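Local coordinates for protein WipB (Legionella pneumophila, PDB 5NNY) that acts as a translocated serine/threonine phosphatase that targets the host lysosomal nutrient-sensing machinery, this chain being its phosphatase domain, at residues E97-L109 with Q156-I168. Numbering follows the deposited sequence.
Sequences ELVDRGVIDYFIL and QHGNSFHALQEAI
S160, in the first turn of helix 159-168, locks into the loop 98-104 through backbone and hydroxyl together. Its OG accepts D100 N at 2.8 Å in a nearly straight bond (166°) and donates to D105 OD1 at 2.7 Å, approaching from above the carboxylate plane. With chi1 at 60°, this hydroxyl lies between its own N and carbonyl carbon, where it bridges the D100 backbone N and the D105 carboxylate. S160 N returns a bond to D100 O, 2.8 Å away and almost in line with that C=O, so the helix start may polarise the carbonyl. Beside it, N159 ND2 reaches G102 O at 2.9 Å from above the carbonyl plane; farther along, S160 O takes D105 N. The ELVDRG sequence of 97-102 matches the end of the GD...DRG signature of calcineurin-like phosphoesterases, in a slightly lengthened form, and G158 occupies the N-cap position of the helix set against it. Behind the bonds, V99 CG1 rests 3.8 Å from F161 CB, the two side chains running alongside each other. I104, extended with CG1 anti to its N (chi1 -169°), lays CG1 3.8 Å from A163 CB, and CD1 also touches A167 CB, while L164 CD1 packs 4.0 Å from Y106 CB. The D105 carboxylate is itself steadied by V99 N, which splits its hydrogen between OD1 and OD2 on their syn sides; OD1 thus serves two donors. Farther out, D100 OD2 bonds H12 and V99 O bonds H129, tying the loop to two neighbouring histidines, while helix 128-138 touches V99, D100 and F161.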
loop_
_atom_site.group_PDB
_atom_site.type_symbol
_atom_site.label_atom_id
_atom_site.label_comp_id
_atom_site.label_asym_id
_atom_site.label_seq_id
_atom_site.Cartn_x
_atom_site.Cartn_y
_atom_site.Cartn_z
ATOM N N GLU A 97 4.094 0.860 -0.082
ATOM C CA GLU A 97 4.661 -0.474 0.086
ATOM C C GLU A 97 4.843 -1.204 -1.250
ATOM O O GLU A 97 5.589 -2.205 -1.306
ATOM C CB GLU A 97 3.790 -1.276 1.067
ATOM C CG GLU A 97 2.454 -1.786 0.524
ATOM C CD GLU A 97 1.483 -0.697 0.111
ATOM O OE1 GLU A 97 0.748 -0.896 -0.879
ATOM O OE2 GLU A 97 1.454 0.380 0.761
ATOM N N LEU A 98 4.223 -0.693 -2.320
ATOM C CA LEU A 98 4.323 -1.254 -3.668
ATOM C C LEU A 98 4.488 -0.126 -4.684
ATOM O O LEU A 98 4.219 1.040 -4.388
ATOM C CB LEU A 98 3.077 -2.086 -4.011
ATOM C CG LEU A 98 2.727 -3.315 -3.171
ATOM C CD1 LEU A 98 1.331 -3.848 -3.546
ATOM C CD2 LEU A 98 3.779 -4.419 -3.350
ATOM N N VAL A 99 4.929 -0.486 -5.902
ATOM C CA VAL A 99 5.046 0.435 -7.044
ATOM C C VAL A 99 5.911 1.639 -6.691
ATOM O O VAL A 99 5.425 2.780 -6.671
ATOM C CB VAL A 99 3.662 0.906 -7.544
ATOM C CG1 VAL A 99 3.772 1.584 -8.948
ATOM C CG2 VAL A 99 2.697 -0.260 -7.611
ATOM N N ASP A 100 7.199 1.417 -6.450
ATOM C CA ASP A 100 8.031 2.505 -5.946
ATOM C C ASP A 100 9.489 2.174 -6.252
ATOM O O ASP A 100 9.771 1.332 -7.119
ATOM C CB ASP A 100 7.753 2.735 -4.451
ATOM C CG ASP A 100 7.965 4.194 -4.023
ATOM O OD1 ASP A 100 9.027 4.772 -4.348
ATOM O OD2 ASP A 100 7.070 4.751 -3.344
ATOM N N ARG A 101 10.415 2.825 -5.548
ATOM C CA ARG A 101 11.836 2.773 -5.896
ATOM C C ARG A 101 12.507 1.440 -5.565
ATOM O O ARG A 101 13.589 1.163 -6.110
ATOM C CB ARG A 101 12.586 3.892 -5.177
ATOM C CG ARG A 101 12.356 5.250 -5.809
ATOM C CD ARG A 101 12.597 6.405 -4.856
ATOM N NE ARG A 101 13.301 7.505 -5.516
ATOM C CZ ARG A 101 12.760 8.351 -6.392
ATOM N NH1 ARG A 101 13.507 9.310 -6.928
ATOM N NH2 ARG A 101 11.483 8.240 -6.744
ATOM N N GLY A 102 11.900 0.621 -4.713
ATOM C CA GLY A 102 12.515 -0.634 -4.301
ATOM C C GLY A 102 12.685 -1.625 -5.449
ATOM O O GLY A 102 12.350 -1.363 -6.613
ATOM N N VAL A 103 13.206 -2.808 -5.099
ATOM C CA VAL A 103 13.766 -3.711 -6.113
ATOM C C VAL A 103 12.668 -4.377 -6.939
ATOM O O VAL A 103 12.736 -4.403 -8.176
ATOM C CB VAL A 103 14.685 -4.759 -5.459
ATOM C CG1 VAL A 103 15.103 -5.778 -6.493
ATOM C CG2 VAL A 103 15.898 -4.097 -4.872
ATOM N N ILE A 104 11.705 -5.023 -6.280
ATOM C CA ILE A 104 10.655 -5.738 -7.007
ATOM C C ILE A 104 9.483 -5.984 -6.074
ATOM O O ILE A 104 9.663 -6.402 -4.925
ATOM C CB ILE A 104 11.179 -7.063 -7.625
ATOM C CG1 ILE A 104 10.148 -7.649 -8.608
ATOM C CG2 ILE A 104 11.615 -8.067 -6.554
ATOM C CD1 ILE A 104 10.733 -8.763 -9.497
ATOM N N ASP A 105 8.273 -5.736 -6.585
ATOM C CA ASP A 105 7.081 -5.826 -5.740
ATOM C C ASP A 105 6.809 -7.237 -5.257
ATOM O O ASP A 105 6.133 -7.403 -4.238
ATOM C CB ASP A 105 5.847 -5.305 -6.472
ATOM C CG ASP A 105 5.767 -3.792 -6.460
ATOM O OD1 ASP A 105 6.434 -3.182 -5.588
ATOM O OD2 ASP A 105 5.070 -3.223 -7.352
ATOM N N TYR A 106 7.314 -8.249 -5.964
ATOM C CA TYR A 106 7.136 -9.629 -5.523
ATOM C C TYR A 106 7.585 -9.822 -4.081
ATOM O O TYR A 106 6.975 -10.594 -3.339
ATOM C CB TYR A 106 7.927 -10.572 -6.433
ATOM C CG TYR A 106 7.605 -12.030 -6.219
ATOM C CD1 TYR A 106 6.444 -12.575 -6.736
ATOM C CD2 TYR A 106 8.464 -12.860 -5.472
ATOM C CE1 TYR A 106 6.137 -13.915 -6.535
ATOM C CE2 TYR A 106 8.162 -14.208 -5.268
ATOM C CZ TYR A 106 7.003 -14.721 -5.808
ATOM O OH TYR A 106 6.685 -16.040 -5.630
ATOM N N PHE A 107 8.661 -9.135 -3.669
ATOM C CA PHE A 107 9.245 -9.381 -2.351
ATOM C C PHE A 107 8.278 -8.998 -1.238
ATOM O O PHE A 107 8.049 -9.775 -0.303
ATOM C CB PHE A 107 10.561 -8.619 -2.200
ATOM C CG PHE A 107 11.706 -9.169 -3.041
ATOM C CD1 PHE A 107 11.699 -10.483 -3.514
ATOM C CD2 PHE A 107 12.812 -8.377 -3.286
ATOM C CE1 PHE A 107 12.777 -10.979 -4.254
ATOM C CE2 PHE A 107 13.901 -8.863 -4.008
ATOM C CZ PHE A 107 13.885 -10.177 -4.494
ATOM N N ILE A 108 7.679 -7.810 -1.338
ATOM C CA ILE A 108 6.763 -7.353 -0.299
ATOM C C ILE A 108 5.434 -8.083 -0.413
ATOM O O ILE A 108 4.771 -8.338 0.594
ATOM C CB ILE A 108 6.612 -5.816 -0.352
ATOM C CG1 ILE A 108 7.837 -5.186 0.323
ATOM C CG2 ILE A 108 5.313 -5.337 0.308
ATOM C CD1 ILE A 108 7.764 -3.728 0.610
ATOM N N LEU A 109 5.045 -8.484 -1.627
ATOM C CA LEU A 109 3.803 -9.242 -1.774
ATOM C C LEU A 109 3.876 -10.570 -1.029
ATOM O O LEU A 109 2.898 -10.997 -0.400
ATOM C CB LEU A 109 3.490 -9.480 -3.251
ATOM C CG LEU A 109 2.979 -8.283 -4.058
ATOM C CD1 LEU A 109 2.835 -8.652 -5.544
ATOM C CD2 LEU A 109 1.648 -7.798 -3.484
ATOM N N GLN A 156 4.458 8.809 -11.598
ATOM C CA GLN A 156 5.259 8.362 -10.473
ATOM C C GLN A 156 6.213 7.297 -10.979
ATOM O O GLN A 156 5.954 6.632 -11.986
ATOM C CB GLN A 156 4.378 7.832 -9.337
ATOM C CG GLN A 156 3.497 6.669 -9.771
ATOM C CD GLN A 156 2.331 6.424 -8.824
ATOM O OE1 GLN A 156 2.044 7.234 -7.939
ATOM N NE2 GLN A 156 1.653 5.302 -9.011
ATOM N N HIS A 157 7.321 7.152 -10.278
ATOM C CA HIS A 157 8.294 6.137 -10.622
ATOM C C HIS A 157 7.970 4.885 -9.824
ATOM O O HIS A 157 7.718 4.951 -8.618
ATOM C CB HIS A 157 9.715 6.633 -10.379
ATOM C CG HIS A 157 10.205 7.548 -11.458
ATOM N ND1 HIS A 157 11.251 8.429 -11.283
ATOM C CD2 HIS A 157 9.776 7.723 -12.734
ATOM C CE1 HIS A 157 11.445 9.106 -12.403
ATOM N NE2 HIS A 157 10.566 8.692 -13.300
ATOM N N GLY A 158 7.893 3.771 -10.524
ATOM C CA GLY A 158 7.483 2.517 -9.940
ATOM C C GLY A 158 8.424 1.417 -10.352
ATOM O O GLY A 158 7.991 0.419 -10.933
ATOM N N ASN A 159 9.720 1.619 -10.079
ATOM C CA ASN A 159 10.726 0.617 -10.437
ATOM C C ASN A 159 10.303 -0.770 -9.991
ATOM O O ASN A 159 10.428 -1.746 -10.741
ATOM C CB ASN A 159 12.081 0.959 -9.796
ATOM C CG ASN A 159 13.158 -0.068 -10.132
ATOM O OD1 ASN A 159 13.558 -0.182 -11.279
ATOM N ND2 ASN A 159 13.632 -0.814 -9.134
ATOM N N SER A 160 9.806 -0.879 -8.765
ATOM C CA SER A 160 9.523 -2.200 -8.212
ATOM C C SER A 160 8.378 -2.877 -8.946
ATOM O O SER A 160 8.312 -4.115 -8.973
ATOM C CB SER A 160 9.200 -2.082 -6.723
ATOM O OG SER A 160 8.061 -1.256 -6.562
ATOM N N PHE A 161 7.479 -2.092 -9.555
ATOM C CA PHE A 161 6.383 -2.678 -10.312
ATOM C C PHE A 161 6.825 -2.996 -11.731
ATOM O O PHE A 161 6.476 -4.051 -12.269
ATOM C CB PHE A 161 5.176 -1.732 -10.289
ATOM C CG PHE A 161 3.964 -2.233 -11.043
ATOM C CD1 PHE A 161 3.275 -3.362 -10.631
ATOM C CD2 PHE A 161 3.490 -1.528 -12.158
ATOM C CE1 PHE A 161 2.158 -3.804 -11.333
ATOM C CE2 PHE A 161 2.372 -1.944 -12.840
ATOM C CZ PHE A 161 1.704 -3.082 -12.436
ATOM N N HIS A 162 7.593 -2.090 -12.345
ATOM C CA HIS A 162 8.239 -2.374 -13.623
ATOM C C HIS A 162 9.036 -3.674 -13.554
ATOM O O HIS A 162 8.935 -4.521 -14.453
ATOM C CB HIS A 162 9.157 -1.213 -14.018
ATOM C CG HIS A 162 9.773 -1.363 -15.377
ATOM N ND1 HIS A 162 9.033 -1.659 -16.502
ATOM C CD2 HIS A 162 11.057 -1.248 -15.792
ATOM C CE1 HIS A 162 9.834 -1.734 -17.549
ATOM N NE2 HIS A 162 11.068 -1.491 -17.147
ATOM N N ALA A 163 9.825 -3.854 -12.488
ATOM C CA ALA A 163 10.569 -5.106 -12.332
ATOM C C ALA A 163 9.624 -6.297 -12.254
ATOM O O ALA A 163 9.905 -7.366 -12.811
ATOM C CB ALA A 163 11.456 -5.043 -11.089
ATOM N N LEU A 164 8.475 -6.121 -11.596
ATOM C CA LEU A 164 7.497 -7.207 -11.533
ATOM C C LEU A 164 6.964 -7.543 -12.921
ATOM O O LEU A 164 6.912 -8.712 -13.309
ATOM C CB LEU A 164 6.347 -6.829 -10.603
ATOM C CG LEU A 164 5.348 -7.965 -10.354
ATOM C CD1 LEU A 164 6.003 -9.125 -9.636
ATOM C CD2 LEU A 164 4.152 -7.460 -9.578
ATOM N N GLN A 165 6.557 -6.514 -13.681
ATOM C CA GLN A 165 6.078 -6.718 -15.049
ATOM C C GLN A 165 7.094 -7.460 -15.899
ATOM O O GLN A 165 6.741 -8.373 -16.653
ATOM C CB GLN A 165 5.764 -5.367 -15.685
ATOM C CG GLN A 165 4.622 -4.670 -15.026
ATOM C CD GLN A 165 4.460 -3.257 -15.537
ATOM O OE1 GLN A 165 5.423 -2.493 -15.596
ATOM N NE2 GLN A 165 3.242 -2.903 -15.906
ATOM N N GLU A 166 8.357 -7.056 -15.816
ATOM C CA GLU A 166 9.389 -7.702 -16.614
ATOM C C GLU A 166 9.621 -9.136 -16.170
ATOM O O GLU A 166 9.905 -10.013 -16.997
ATOM C CB GLU A 166 10.686 -6.921 -16.501
ATOM C CG GLU A 166 10.576 -5.517 -17.037
ATOM C CD GLU A 166 11.884 -4.804 -16.895
ATOM O OE1 GLU A 166 12.113 -4.163 -15.842
ATOM O OE2 GLU A 166 12.702 -4.938 -17.823
ATOM N N ALA A 167 9.559 -9.393 -14.865
ATOM C CA ALA A 167 9.746 -10.767 -14.414
ATOM C C ALA A 167 8.594 -11.643 -14.881
ATOM O O ALA A 167 8.793 -12.810 -15.241
ATOM C CB ALA A 167 9.905 -10.823 -12.894
ATOM N N ILE A 168 7.380 -11.095 -14.901
ATOM C CA ILE A 168 6.259 -11.867 -15.423
ATOM C C ILE A 168 6.436 -12.106 -16.917
ATOM O O ILE A 168 6.210 -13.219 -17.416
ATOM C CB ILE A 168 4.928 -11.163 -15.117
ATOM C CG1 ILE A 168 4.674 -11.155 -13.608
ATOM C CG2 ILE A 168 3.797 -11.868 -15.828
ATOM C CD1 ILE A 168 3.526 -10.223 -13.205
HETATM O O HOH W 1 14.787 -4.050 -9.775
#